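Local coordinates for K Homology domain-containing protein (Aeropyrum pernix, PDB 1TUA) that is of unknown function but contains two K homology (KH) repeats and probably binds RNA, at residues 124-129 and 165-170; 63-68 and 87-92; 30-35 and 81-86; 46-51 and 58-63. One frame throughout, in Å; residues are numbered along the deposited sequence.

Interaction 1 (124-129 and 165-170); sequences EEMTDT and TVYRHL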
loop_
_atom_site.group_PDB
_atom_site.type_symbol
_atom_site.label_atom_id
_atom_site.label_comp_id
_atom_site.label_asym_id
_atom_site.label_seq_id
_atom_site.Cartn_x
_atom_site.Cartn_y
_atom_site.Cartn_z
ATOM N N GLU A 124 3.093 -11.446 4.478
ATOM C CA GLU A 124 2.536 -10.436 5.389
ATOM C C GLU A 124 2.963 -10.677 6.842
ATOM O O GLU A 124 3.341 -9.742 7.555
ATOM C CB GLU A 124 1.008 -10.437 5.350
ATOM C CG GLU A 124 0.377 -9.918 4.080
ATOM C CD GLU A 124 -1.141 -9.833 4.193
ATOM O OE1 GLU A 124 -1.760 -10.798 4.686
ATOM O OE2 GLU A 124 -1.721 -8.808 3.790
ATOM N N GLU A 125 2.892 -11.932 7.277
ATOM C CA GLU A 125 3.253 -12.281 8.650
ATOM C C GLU A 125 4.739 -12.101 8.925
ATOM O O GLU A 125 5.122 -11.641 10.000
ATOM C CB GLU A 125 2.864 -13.729 8.956
ATOM C CG GLU A 125 1.400 -14.040 8.737
ATOM C CD GLU A 125 1.055 -15.486 9.053
ATOM O OE1 GLU A 125 1.765 -16.395 8.569
ATOM O OE2 GLU A 125 0.066 -15.711 9.781
ATOM N N MET A 126 5.571 -12.470 7.954
ATOM C CA MET A 126 7.015 -12.356 8.112
ATOM C C MET A 126 7.490 -10.904 8.142
ATOM O O MET A 126 8.435 -10.571 8.852
ATOM C CB MET A 126 7.733 -13.106 6.982
ATOM C CG MET A 126 7.543 -14.627 7.011
ATOM S SD MET A 126 8.593 -15.528 5.818
ATOM C CE MET A 126 10.112 -14.984 6.306
ATOM N N THR A 127 6.822 -10.040 7.385
ATOM C CA THR A 127 7.214 -8.635 7.301
ATOM C C THR A 127 6.314 -7.676 8.067
ATOM O O THR A 127 6.618 -6.489 8.163
ATOM C CB THR A 127 7.243 -8.166 5.833
ATOM O OG1 THR A 127 5.932 -8.295 5.271
ATOM C CG2 THR A 127 8.209 -9.007 5.021
ATOM N N ASP A 128 5.215 -8.191 8.609
ATOM C CA ASP A 128 4.259 -7.367 9.340
ATOM C C ASP A 128 3.778 -6.221 8.453
ATOM O O ASP A 128 3.846 -5.053 8.832
ATOM C CB ASP A 128 4.885 -6.816 10.625
ATOM C CG ASP A 128 3.878 -6.087 11.494
ATOM O OD1 ASP A 128 2.717 -6.547 11.570
ATOM O OD2 ASP A 128 4.248 -5.064 12.111
ATOM N N THR A 129 3.307 -6.576 7.261
ATOM C CA THR A 129 2.780 -5.607 6.300
ATOM C C THR A 129 1.398 -6.063 5.815
ATOM O O THR A 129 0.999 -7.209 6.036
ATOM C CB THR A 129 3.668 -5.511 5.045
ATOM O OG1 THR A 129 3.703 -6.794 4.403
ATOM C CG2 THR A 129 5.082 -5.084 5.404
ATOM N N THR A 165 12.423 -20.771 -1.266
ATOM C CA THR A 165 13.559 -19.907 -1.585
ATOM C C THR A 165 13.252 -18.489 -1.110
ATOM O O THR A 165 14.041 -17.871 -0.401
ATOM C CB THR A 165 13.806 -19.867 -3.104
ATOM O OG1 THR A 165 14.399 -21.102 -3.517
ATOM C CG2 THR A 165 14.718 -18.708 -3.482
ATOM N N VAL A 166 12.091 -17.985 -1.511
ATOM C CA VAL A 166 11.667 -16.646 -1.133
ATOM C C VAL A 166 11.549 -16.498 0.386
ATOM O O VAL A 166 12.036 -15.524 0.956
ATOM C CB VAL A 166 10.314 -16.294 -1.810
ATOM C CG1 VAL A 166 9.813 -14.935 -1.326
ATOM C CG2 VAL A 166 10.486 -16.269 -3.320
ATOM N N TYR A 167 10.922 -17.467 1.045
ATOM C CA TYR A 167 10.759 -17.400 2.491
ATOM C C TYR A 167 12.096 -17.442 3.221
ATOM O O TYR A 167 12.303 -16.719 4.193
ATOM C CB TYR A 167 9.873 -18.539 2.999
ATOM C CG TYR A 167 8.501 -18.608 2.365
ATOM C CD1 TYR A 167 7.820 -17.448 1.972
ATOM C CD2 TYR A 167 7.876 -19.834 2.162
ATOM C CE1 TYR A 167 6.545 -17.518 1.385
ATOM C CE2 TYR A 167 6.609 -19.916 1.582
ATOM C CZ TYR A 167 5.950 -18.760 1.196
ATOM O OH TYR A 167 4.709 -18.863 0.613
ATOM N N ARG A 168 13.007 -18.289 2.761
ATOM C CA ARG A 168 14.311 -18.387 3.404
ATOM C C ARG A 168 15.045 -17.045 3.287
ATOM O O ARG A 168 15.663 -16.573 4.243
ATOM C CB ARG A 168 15.135 -19.492 2.745
ATOM C CG ARG A 168 15.916 -20.340 3.729
ATOM C CD ARG A 168 16.933 -21.214 3.003
ATOM N NE ARG A 168 16.328 -22.044 1.958
ATOM C CZ ARG A 168 15.451 -23.020 2.185
ATOM N NH1 ARG A 168 15.068 -23.296 3.427
ATOM N NH2 ARG A 168 14.969 -23.726 1.169
ATOM N N HIS A 169 14.972 -16.433 2.109
ATOM C CA HIS A 169 15.615 -15.146 1.868
ATOM C C HIS A 169 14.979 -14.043 2.716
ATOM O O HIS A 169 15.681 -13.248 3.344
ATOM C CB HIS A 169 15.519 -14.791 0.385
ATOM C CG HIS A 169 16.033 -13.425 0.059
ATOM N ND1 HIS A 169 15.286 -12.282 0.254
ATOM C CD2 HIS A 169 17.230 -13.016 -0.424
ATOM C CE1 HIS A 169 16.002 -11.227 -0.095
ATOM N NE2 HIS A 169 17.185 -11.645 -0.509
ATOM N N LEU A 170 13.649 -14.007 2.729
ATOM C CA LEU A 170 12.897 -13.021 3.501
ATOM C C LEU A 170 13.239 -13.163 4.983
ATOM O O LEU A 170 13.353 -12.176 5.706
ATOM C CB LEU A 170 11.401 -13.238 3.274
ATOM C CG LEU A 170 10.406 -12.175 3.736
ATOM C CD1 LEU A 170 10.795 -10.807 3.188
ATOM C CD2 LEU A 170 9.011 -12.582 3.265
#
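M126 and T127 close the last turn of helix 118-127 against L170 and Y167 of helix 163-188. L170 reaches across with CG anti to its backbone N (chi1 -168°). This places both of its methyls at the facing helix. CD1 meets T127 CG2 at 3.6 Å, with the threonine methyl set crosswise to the leucine. The other methyl, CD2, lies beside the thioether of M126, 3.9 Å from SD.

The M126 chain runs out straight and then bends at chi3 (57°). The bend lays its terminal methyl on the L170 side chain, with CE 3.7 Å from L170 CB. M126 CE is also 3.5 Å from Y167 O. The sulfur is near the Y167 ring as well, with SD 5.3 Å from the centroid and 52° off the ring normal. This is an oblique Met-aromatic contact.

T127 gives its methyl to L170 and keeps its hydroxyl for its own helix end. OG1 bonds to I123 O and accepts from T129 OG1 at 2.8 Å. D128, just after the helix, has positive phi and leads the chain on to T129. Y167 also rests on A119 and T122, while T127 touches M174, so the seam continues along both helices. No hydrogen bond joins the two segments. This is apolar helix-helix packing, in which helix 118-127 of the second KH unit is covered by the long C-terminal helix 163-188.

Interaction 2 (63-68 and 87-92); sequences AAEVVK and QILVVV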
loop_
_atom_site.group_PDB
_atom_site.type_symbol
_atom_site.label_atom_id
_atom_site.label_comp_id
_atom_site.label_asym_id
_atom_site.label_seq_id
_atom_site.Cartn_x
_atom_site.Cartn_y
_atom_site.Cartn_z
ATOM N N ALA A 63 -3.027 11.748 3.564
ATOM C CA ALA A 63 -4.434 11.712 3.177
ATOM C C ALA A 63 -4.504 11.207 1.730
ATOM O O ALA A 63 -5.343 10.366 1.385
ATOM C CB ALA A 63 -5.049 13.114 3.276
ATOM N N ALA A 64 -3.610 11.726 0.888
ATOM C CA ALA A 64 -3.562 11.334 -0.521
ATOM C C ALA A 64 -3.117 9.878 -0.675
ATOM O O ALA A 64 -3.563 9.181 -1.590
ATOM C CB ALA A 64 -2.620 12.253 -1.285
ATOM N N GLU A 65 -2.244 9.414 0.215
ATOM C CA GLU A 65 -1.776 8.031 0.139
ATOM C C GLU A 65 -2.904 7.074 0.495
ATOM O O GLU A 65 -3.021 6.006 -0.097
ATOM C CB GLU A 65 -0.578 7.807 1.062
ATOM C CG GLU A 65 0.684 8.491 0.572
ATOM C CD GLU A 65 1.173 7.931 -0.754
ATOM O OE1 GLU A 65 1.802 6.854 -0.760
ATOM O OE2 GLU A 65 0.920 8.565 -1.800
ATOM N N VAL A 66 -3.743 7.457 1.449
ATOM C CA VAL A 66 -4.870 6.606 1.822
ATOM C C VAL A 66 -5.783 6.439 0.606
ATOM O O VAL A 66 -6.219 5.330 0.289
ATOM C CB VAL A 66 -5.672 7.213 2.986
ATOM C CG1 VAL A 66 -6.964 6.435 3.193
ATOM C CG2 VAL A 66 -4.829 7.196 4.250
ATOM N N VAL A 67 -6.069 7.543 -0.078
ATOM C CA VAL A 67 -6.916 7.490 -1.269
ATOM C C VAL A 67 -6.296 6.579 -2.332
ATOM O O VAL A 67 -6.983 5.761 -2.943
ATOM C CB VAL A 67 -7.118 8.895 -1.870
ATOM C CG1 VAL A 67 -7.788 8.783 -3.244
ATOM C CG2 VAL A 67 -7.973 9.744 -0.925
ATOM N N LYS A 68 -4.996 6.726 -2.557
ATOM C CA LYS A 68 -4.314 5.904 -3.548
ATOM C C LYS A 68 -4.394 4.431 -3.161
ATOM O O LYS A 68 -4.634 3.576 -4.012
ATOM C CB LYS A 68 -2.850 6.332 -3.682
ATOM C CG LYS A 68 -2.061 5.490 -4.675
ATOM C CD LYS A 68 -0.605 5.938 -4.748
ATOM C CE LYS A 68 0.200 5.071 -5.720
ATOM N NZ LYS A 68 1.663 5.414 -5.725
ATOM N N GLN A 87 4.563 4.596 8.391
ATOM C CA GLN A 87 3.957 3.649 7.452
ATOM C C GLN A 87 3.959 4.259 6.050
ATOM O O GLN A 87 3.629 5.429 5.878
ATOM C CB GLN A 87 2.515 3.314 7.866
ATOM C CG GLN A 87 2.376 2.748 9.266
ATOM C CD GLN A 87 3.242 1.530 9.471
ATOM O OE1 GLN A 87 3.027 0.483 8.854
ATOM N NE2 GLN A 87 4.244 1.658 10.333
ATOM N N ILE A 88 4.348 3.470 5.052
ATOM C CA ILE A 88 4.375 3.939 3.672
ATOM C C ILE A 88 3.675 2.945 2.738
ATOM O O ILE A 88 3.377 1.810 3.108
ATOM C CB ILE A 88 5.826 4.146 3.154
ATOM C CG1 ILE A 88 6.554 2.802 3.090
ATOM C CG2 ILE A 88 6.574 5.119 4.058
ATOM C CD1 ILE A 88 7.868 2.855 2.358
ATOM N N LEU A 89 3.426 3.394 1.519
ATOM C CA LEU A 89 2.777 2.572 0.514
ATOM C C LEU A 89 3.769 2.280 -0.603
ATOM O O LEU A 89 4.343 3.198 -1.188
ATOM C CB LEU A 89 1.568 3.310 -0.056
ATOM C CG LEU A 89 0.856 2.677 -1.256
ATOM C CD1 LEU A 89 0.218 1.352 -0.852
ATOM C CD2 LEU A 89 -0.206 3.650 -1.764
ATOM N N VAL A 90 3.978 0.997 -0.880
ATOM C CA VAL A 90 4.877 0.574 -1.946
ATOM C C VAL A 90 4.055 -0.263 -2.900
ATOM O O VAL A 90 3.215 -1.052 -2.467
ATOM C CB VAL A 90 6.034 -0.265 -1.406
ATOM C CG1 VAL A 90 6.825 -0.864 -2.565
ATOM C CG2 VAL A 90 6.927 0.607 -0.543
ATOM N N VAL A 91 4.287 -0.094 -4.196
ATOM C CA VAL A 91 3.524 -0.841 -5.187
ATOM C C VAL A 91 4.407 -1.590 -6.164
ATOM O O VAL A 91 5.418 -1.068 -6.629
ATOM C CB VAL A 91 2.601 0.095 -6.001
ATOM C CG1 VAL A 91 1.836 -0.705 -7.050
ATOM C CG2 VAL A 91 1.633 0.814 -5.073
ATOM N N VAL A 92 4.017 -2.826 -6.460
ATOM C CA VAL A 92 4.727 -3.650 -7.427
ATOM C C VAL A 92 3.798 -3.782 -8.631
ATOM O O VAL A 92 2.713 -4.355 -8.527
ATOM C CB VAL A 92 5.031 -5.053 -6.867
ATOM C CG1 VAL A 92 5.615 -5.936 -7.956
ATOM C CG2 VAL A 92 6.014 -4.943 -5.713
HETATM O O HOH W 1 3.793 6.158 1.239
HETATM O O HOH W 2 3.086 4.757 -3.501
#
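L89 is the centre of this small contact and meets the side chains of K68 and E65, about one helical turn apart on helix 57-72. The closely packed part is aliphatic between K68 and L89. K68 leaves the helix with CG anti to its backbone N (chi1 178°) and stays extended to its end. Its methylenes therefore pass over a leucine methyl, with K68 CD 3.8 Å from L89 CD2. CG of K68 is almost as near to the same methyl. The E65 carboxylate forms the polar border of this patch. E65 folds back at chi2 (-64°) and brings OE1 to the base of the leucine, 3.6 Å from L89 CB. L89 also touches L82 of the preceding loop.

The two segments belong to different KH units. Helix 57-72 is the last helix of the first βααββα unit, and 87-93 is the first strand of the second. That strand lies at the edge of its antiparallel sheet. I88, V90 and V92 pair with strand 137-141 and the residue that follows it, G142. The backbone N and O of L89 are thus left for other partners.

On the looser side the polar groups meet through water. No direct hydrogen bond joins the segments. One water donates to E65 OE1 at 2.9 Å and accepts from L89 N at 2.8 Å. A second accepts from K68 NZ at 2.7 Å and donates to L89 O at 3.1 Å. Both polar groups of the leucine backbone are satisfied in this way.

Interaction 3 (30-35 and 81-86); sequences MRRTGT and RLLEED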
loop_
_atom_site.group_PDB
_atom_site.type_symbol
_atom_site.label_atom_id
_atom_site.label_comp_id
_atom_site.label_asym_id
_atom_site.label_seq_id
_atom_site.Cartn_x
_atom_site.Cartn_y
_atom_site.Cartn_z
ATOM N N MET A 30 -10.780 13.090 5.890
ATOM C CA MET A 30 -10.736 14.532 6.107
ATOM C C MET A 30 -10.641 14.846 7.602
ATOM O O MET A 30 -9.830 15.663 8.029
ATOM C CB MET A 30 -11.996 15.198 5.524
ATOM C CG MET A 30 -12.039 15.295 3.991
ATOM S SD MET A 30 -13.584 16.051 3.341
ATOM C CE MET A 30 -14.375 14.673 2.791
ATOM N N ARG A 31 -11.480 14.181 8.387
ATOM C CA ARG A 31 -11.536 14.382 9.831
ATOM C C ARG A 31 -10.218 14.130 10.552
ATOM O O ARG A 31 -9.813 14.908 11.413
ATOM C CB ARG A 31 -12.622 13.474 10.411
ATOM C CG ARG A 31 -12.850 13.609 11.895
ATOM C CD ARG A 31 -14.123 12.872 12.287
ATOM N NE ARG A 31 -15.255 13.315 11.474
ATOM C CZ ARG A 31 -15.868 12.565 10.557
ATOM N NH1 ARG A 31 -15.463 11.321 10.333
ATOM N NH2 ARG A 31 -16.884 13.062 9.861
ATOM N N ARG A 32 -9.547 13.043 10.195
ATOM C CA ARG A 32 -8.289 12.675 10.840
ATOM C C ARG A 32 -7.049 13.445 10.392
ATOM O O ARG A 32 -6.057 13.497 11.126
ATOM C CB ARG A 32 -8.059 11.172 10.668
ATOM C CG ARG A 32 -9.109 10.353 11.404
ATOM C CD ARG A 32 -8.932 8.860 11.234
ATOM N NE ARG A 32 -7.647 8.390 11.742
ATOM C CZ ARG A 32 -7.313 7.106 11.841
ATOM N NH1 ARG A 32 -8.178 6.164 11.473
ATOM N NH2 ARG A 32 -6.109 6.763 12.294
ATOM N N THR A 33 -7.112 14.053 9.208
ATOM C CA THR A 33 -5.971 14.789 8.656
ATOM C C THR A 33 -6.134 16.306 8.537
ATOM O O THR A 33 -5.152 17.017 8.333
ATOM C CB THR A 33 -5.602 14.250 7.261
ATOM O OG1 THR A 33 -6.739 14.365 6.396
ATOM C CG2 THR A 33 -5.165 12.789 7.343
ATOM N N GLY A 34 -7.359 16.806 8.656
ATOM C CA GLY A 34 -7.569 18.241 8.537
ATOM C C GLY A 34 -7.483 18.682 7.086
ATOM O O GLY A 34 -6.998 19.774 6.768
ATOM N N THR A 35 -7.956 17.821 6.194
ATOM C CA THR A 35 -7.939 18.122 4.773
ATOM C C THR A 35 -9.354 18.220 4.233
ATOM O O THR A 35 -10.326 17.898 4.925
ATOM C CB THR A 35 -7.199 17.022 3.966
ATOM O OG1 THR A 35 -7.824 15.751 4.199
ATOM C CG2 THR A 35 -5.726 16.956 4.369
ATOM N N ARG A 81 -4.102 2.682 7.706
ATOM C CA ARG A 81 -2.822 2.422 8.354
ATOM C C ARG A 81 -1.779 3.422 7.864
ATOM O O ARG A 81 -0.825 3.736 8.572
ATOM C CB ARG A 81 -2.360 0.993 8.048
ATOM C CG ARG A 81 -0.954 0.662 8.548
ATOM C CD ARG A 81 -0.650 -0.816 8.371
ATOM N NE ARG A 81 0.737 -1.127 8.705
ATOM C CZ ARG A 81 1.210 -2.363 8.845
ATOM N NH1 ARG A 81 0.403 -3.403 8.682
ATOM N NH2 ARG A 81 2.489 -2.555 9.146
ATOM N N LEU A 82 -1.971 3.923 6.649
ATOM C CA LEU A 82 -1.048 4.882 6.057
ATOM C C LEU A 82 -1.045 6.234 6.763
ATOM O O LEU A 82 -0.185 7.075 6.494
ATOM C CB LEU A 82 -1.357 5.050 4.562
ATOM C CG LEU A 82 -0.918 3.837 3.723
ATOM C CD1 LEU A 82 -1.585 3.856 2.359
ATOM C CD2 LEU A 82 0.594 3.838 3.585
ATOM N N LEU A 83 -2.002 6.437 7.665
ATOM C CA LEU A 83 -2.075 7.679 8.425
ATOM C C LEU A 83 -1.119 7.588 9.606
ATOM O O LEU A 83 -0.808 8.589 10.246
ATOM C CB LEU A 83 -3.498 7.918 8.949
ATOM C CG LEU A 83 -4.574 8.269 7.919
ATOM C CD1 LEU A 83 -5.866 8.601 8.646
ATOM C CD2 LEU A 83 -4.127 9.461 7.071
ATOM N N GLU A 84 -0.662 6.378 9.892
ATOM C CA GLU A 84 0.248 6.154 11.001
ATOM C C GLU A 84 1.678 6.559 10.700
ATOM O O GLU A 84 2.121 6.592 9.549
ATOM C CB GLU A 84 0.216 4.688 11.422
ATOM C CG GLU A 84 -1.066 4.290 12.105
ATOM C CD GLU A 84 -1.209 2.792 12.208
ATOM O OE1 GLU A 84 -0.188 2.110 12.466
ATOM O OE2 GLU A 84 -2.344 2.297 12.037
ATOM N N GLU A 85 2.396 6.862 11.767
ATOM C CA GLU A 85 3.778 7.277 11.676
ATOM C C GLU A 85 4.661 6.163 11.107
ATOM O O GLU A 85 4.541 4.995 11.485
ATOM C CB GLU A 85 4.242 7.679 13.072
ATOM C CG GLU A 85 5.698 8.008 13.218
ATOM C CD GLU A 85 6.003 8.468 14.626
ATOM O OE1 GLU A 85 5.535 9.570 14.993
ATOM O OE2 GLU A 85 6.685 7.727 15.370
ATOM N N ASP A 86 5.529 6.539 10.180
ATOM C CA ASP A 86 6.462 5.613 9.554
ATOM C C ASP A 86 5.879 4.596 8.577
ATOM O O ASP A 86 6.629 3.813 7.989
ATOM C CB ASP A 86 7.264 4.880 10.629
ATOM C CG ASP A 86 8.035 5.832 11.524
ATOM O OD1 ASP A 86 8.695 6.753 10.985
ATOM O OD2 ASP A 86 7.982 5.656 12.761
HETATM O O HOH W 3 -4.878 4.399 11.347
#
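T33 and L83 have the closest CA atoms, 8.1 Å apart, where the end of helix 24-33 faces the short 3-10 turn 81-83. G34 then leaves the helix with positive phi (75°), its N still bonded to M30 O.

L83 divides its two methyls between neighbouring residues. CD2 presses on T33 CG2 at 3.5 Å, closer than usual for two carbons. CD1 lies over one face of the R32 guanidinium, offset toward its rim and 3.6 Å from NE. R32 bends at chi3 (61°), which turns the flat group across this methyl. Beyond it, R32 NH2 gives a 2.8 Å bond to a water, and that water makes a weak one to E84 OE2. The opposite charges of R32 and E84 are not in contact.

The T33 hydroxyl is used within its own segment and the turn before it. It bonds to I29 O and accepts from T35 OG1. V66 also touches L83, and K62 NZ bonds to the backbone oxygens of L82 and E84. The loop between helix 76-79 and strand 87-93 is thus seated on helices 24-33 and 57-72, as part of a tandem KH fold.

Interaction 4 (46-51 and 58-63); sequences VIVEPE and VNLMKA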
loop_
_atom_site.group_PDB
_atom_site.type_symbol
_atom_site.label_atom_id
_atom_site.label_comp_id
_atom_site.label_asym_id
_atom_site.label_seq_id
_atom_site.Cartn_x
_atom_site.Cartn_y
_atom_site.Cartn_z
ATOM N N VAL A 46 -9.656 12.658 -7.638
ATOM C CA VAL A 46 -9.885 13.187 -6.306
ATOM C C VAL A 46 -8.846 14.280 -6.051
ATOM O O VAL A 46 -7.701 14.166 -6.486
ATOM C CB VAL A 46 -9.761 12.046 -5.261
ATOM C CG1 VAL A 46 -9.701 12.611 -3.848
ATOM C CG2 VAL A 46 -10.955 11.087 -5.415
ATOM N N ILE A 47 -9.253 15.357 -5.392
ATOM C CA ILE A 47 -8.325 16.439 -5.082
ATOM C C ILE A 47 -8.256 16.590 -3.566
ATOM O O ILE A 47 -9.280 16.740 -2.902
ATOM C CB ILE A 47 -8.780 17.779 -5.694
ATOM C CG1 ILE A 47 -9.028 17.602 -7.192
ATOM C CG2 ILE A 47 -7.715 18.848 -5.446
ATOM C CD1 ILE A 47 -9.582 18.832 -7.873
ATOM N N VAL A 48 -7.042 16.539 -3.028
ATOM C CA VAL A 48 -6.829 16.667 -1.592
ATOM C C VAL A 48 -6.191 18.025 -1.306
ATOM O O VAL A 48 -5.174 18.371 -1.901
ATOM C CB VAL A 48 -5.893 15.551 -1.064
ATOM C CG1 VAL A 48 -5.785 15.637 0.446
ATOM C CG2 VAL A 48 -6.420 14.176 -1.491
ATOM N N GLU A 49 -6.807 18.793 -0.410
ATOM C CA GLU A 49 -6.304 20.110 -0.038
ATOM C C GLU A 49 -6.310 20.267 1.474
ATOM O O GLU A 49 -7.068 19.603 2.173
ATOM C CB GLU A 49 -7.206 21.220 -0.579
ATOM C CG GLU A 49 -7.529 21.183 -2.044
ATOM C CD GLU A 49 -8.538 22.262 -2.389
ATOM O OE1 GLU A 49 -9.552 22.366 -1.664
ATOM O OE2 GLU A 49 -8.320 23.004 -3.369
ATOM N N PRO A 50 -5.465 21.164 1.999
ATOM C CA PRO A 50 -5.442 21.370 3.449
ATOM C C PRO A 50 -6.634 22.272 3.787
ATOM O O PRO A 50 -7.054 23.078 2.951
ATOM C CB PRO A 50 -4.101 22.068 3.675
ATOM C CG PRO A 50 -3.941 22.885 2.419
ATOM C CD PRO A 50 -4.388 21.924 1.333
ATOM N N GLU A 51 -7.194 22.138 4.985
ATOM C CA GLU A 51 -8.330 22.983 5.363
ATOM C C GLU A 51 -7.849 24.383 5.758
ATOM O O GLU A 51 -8.622 25.342 5.725
ATOM C CB GLU A 51 -9.116 22.350 6.518
ATOM C CG GLU A 51 -8.345 22.237 7.825
ATOM C CD GLU A 51 -9.132 21.522 8.919
ATOM O OE1 GLU A 51 -10.091 20.787 8.601
ATOM O OE2 GLU A 51 -8.776 21.678 10.104
ATOM N N VAL A 58 2.831 16.498 5.662
ATOM C CA VAL A 58 2.622 15.087 5.987
ATOM C C VAL A 58 1.134 14.729 6.091
ATOM O O VAL A 58 0.727 13.641 5.694
ATOM C CB VAL A 58 3.356 14.701 7.303
ATOM C CG1 VAL A 58 2.775 15.468 8.476
ATOM C CG2 VAL A 58 3.268 13.196 7.533
ATOM N N ASN A 59 0.320 15.643 6.613
ATOM C CA ASN A 59 -1.117 15.390 6.737
ATOM C C ASN A 59 -1.761 15.298 5.369
ATOM O O ASN A 59 -2.591 14.425 5.121
ATOM C CB ASN A 59 -1.799 16.507 7.528
ATOM C CG ASN A 59 -1.600 16.364 9.021
ATOM O OD1 ASN A 59 -0.527 15.962 9.477
ATOM N ND2 ASN A 59 -2.634 16.705 9.796
ATOM N N LEU A 60 -1.369 16.214 4.485
ATOM C CA LEU A 60 -1.893 16.263 3.124
ATOM C C LEU A 60 -1.436 15.041 2.320
ATOM O O LEU A 60 -2.233 14.376 1.650
ATOM C CB LEU A 60 -1.407 17.541 2.440
ATOM C CG LEU A 60 -2.017 17.854 1.076
ATOM C CD1 LEU A 60 -3.476 18.267 1.246
ATOM C CD2 LEU A 60 -1.233 18.973 0.419
ATOM N N MET A 61 -0.144 14.749 2.407
ATOM C CA MET A 61 0.439 13.624 1.697
ATOM C C MET A 61 -0.135 12.276 2.148
ATOM O O MET A 61 -0.479 11.437 1.317
ATOM C CB MET A 61 1.968 13.673 1.852
ATOM C CG MET A 61 2.593 14.894 1.149
ATOM S SD MET A 61 4.345 15.217 1.521
ATOM C CE MET A 61 5.096 13.850 0.761
ATOM N N LYS A 62 -0.264 12.062 3.454
ATOM C CA LYS A 62 -0.812 10.789 3.930
ATOM C C LYS A 62 -2.287 10.642 3.558
ATOM O O LYS A 62 -2.751 9.544 3.272
ATOM C CB LYS A 62 -0.618 10.651 5.442
ATOM C CG LYS A 62 0.828 10.379 5.833
ATOM C CD LYS A 62 0.972 10.116 7.329
ATOM C CE LYS A 62 2.370 9.601 7.665
ATOM N NZ LYS A 62 2.632 8.248 7.086
ATOM N N ALA A 63 -3.027 11.748 3.564
ATOM C CA ALA A 63 -4.434 11.712 3.177
ATOM C C ALA A 63 -4.504 11.207 1.730
ATOM O O ALA A 63 -5.343 10.366 1.385
ATOM C CB ALA A 63 -5.049 13.114 3.276
#
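L60 CD1 is the main point of contact with strand 45-50. This methyl sits on the backbone of the strand, 3.5 Å from E49 C and 3.6 Å from V48 O. It also touches side chains on both neighbours of E49, at 3.6 Å from V48 CG1 and 3.8 Å from P50 CD. L60 has CG anti to its backbone N (chi1 -172°), which sends the branch outward from the helix. The V48 and L60 side chains lie alongside each other, pointing opposite ways. CG1 of V48 is likewise anti to its backbone N, and it also meets A63 CB at 3.9 Å. The small alanine lies about one turn further along the helix.

The axes of 46-50 and 58-63 run nearly antiparallel, at 162°, and come within 8.3 Å. They belong to the closing β and α of the first KH unit, in its type I βααββα order. Six residues join the two segments.

Around this shell, L60 also packs on I6 and P4, and P50 on I55. A63 also touches T35, I29 and T33, so the helix meets helix 24-33 as well as the sheet. The strand is held in the middle of its sheet. V48 pairs with I6 on one side, and E49 with V36 on the other. The CB of E49 points away from the helix, and its OE2 forms a salt bridge with R5.

Overall arrangement
Interactions 2, 3 and 4 form a connected group around helix 57-72. Interactions 3 and 4 are about 9 Å apart between centres and touch through T33 O and N59 ND2, 2.9 Å apart. Interactions 2 and 4 share A63. Interaction 2 meets interaction 3 where Q87 OE1 lies 2.8 Å from R81 NE. Along the chain, interaction 4 is nested within the loop closed by interaction 3, while 2 and 3 alternate. Interaction 1 joins the second KH unit to the C-terminal helix, with its centre about 32 Å from that of interaction 4. It still touches interaction 3, because R81 NH2 is 2.9 Å from D128 O. R81 therefore connects to both Q87 and D128.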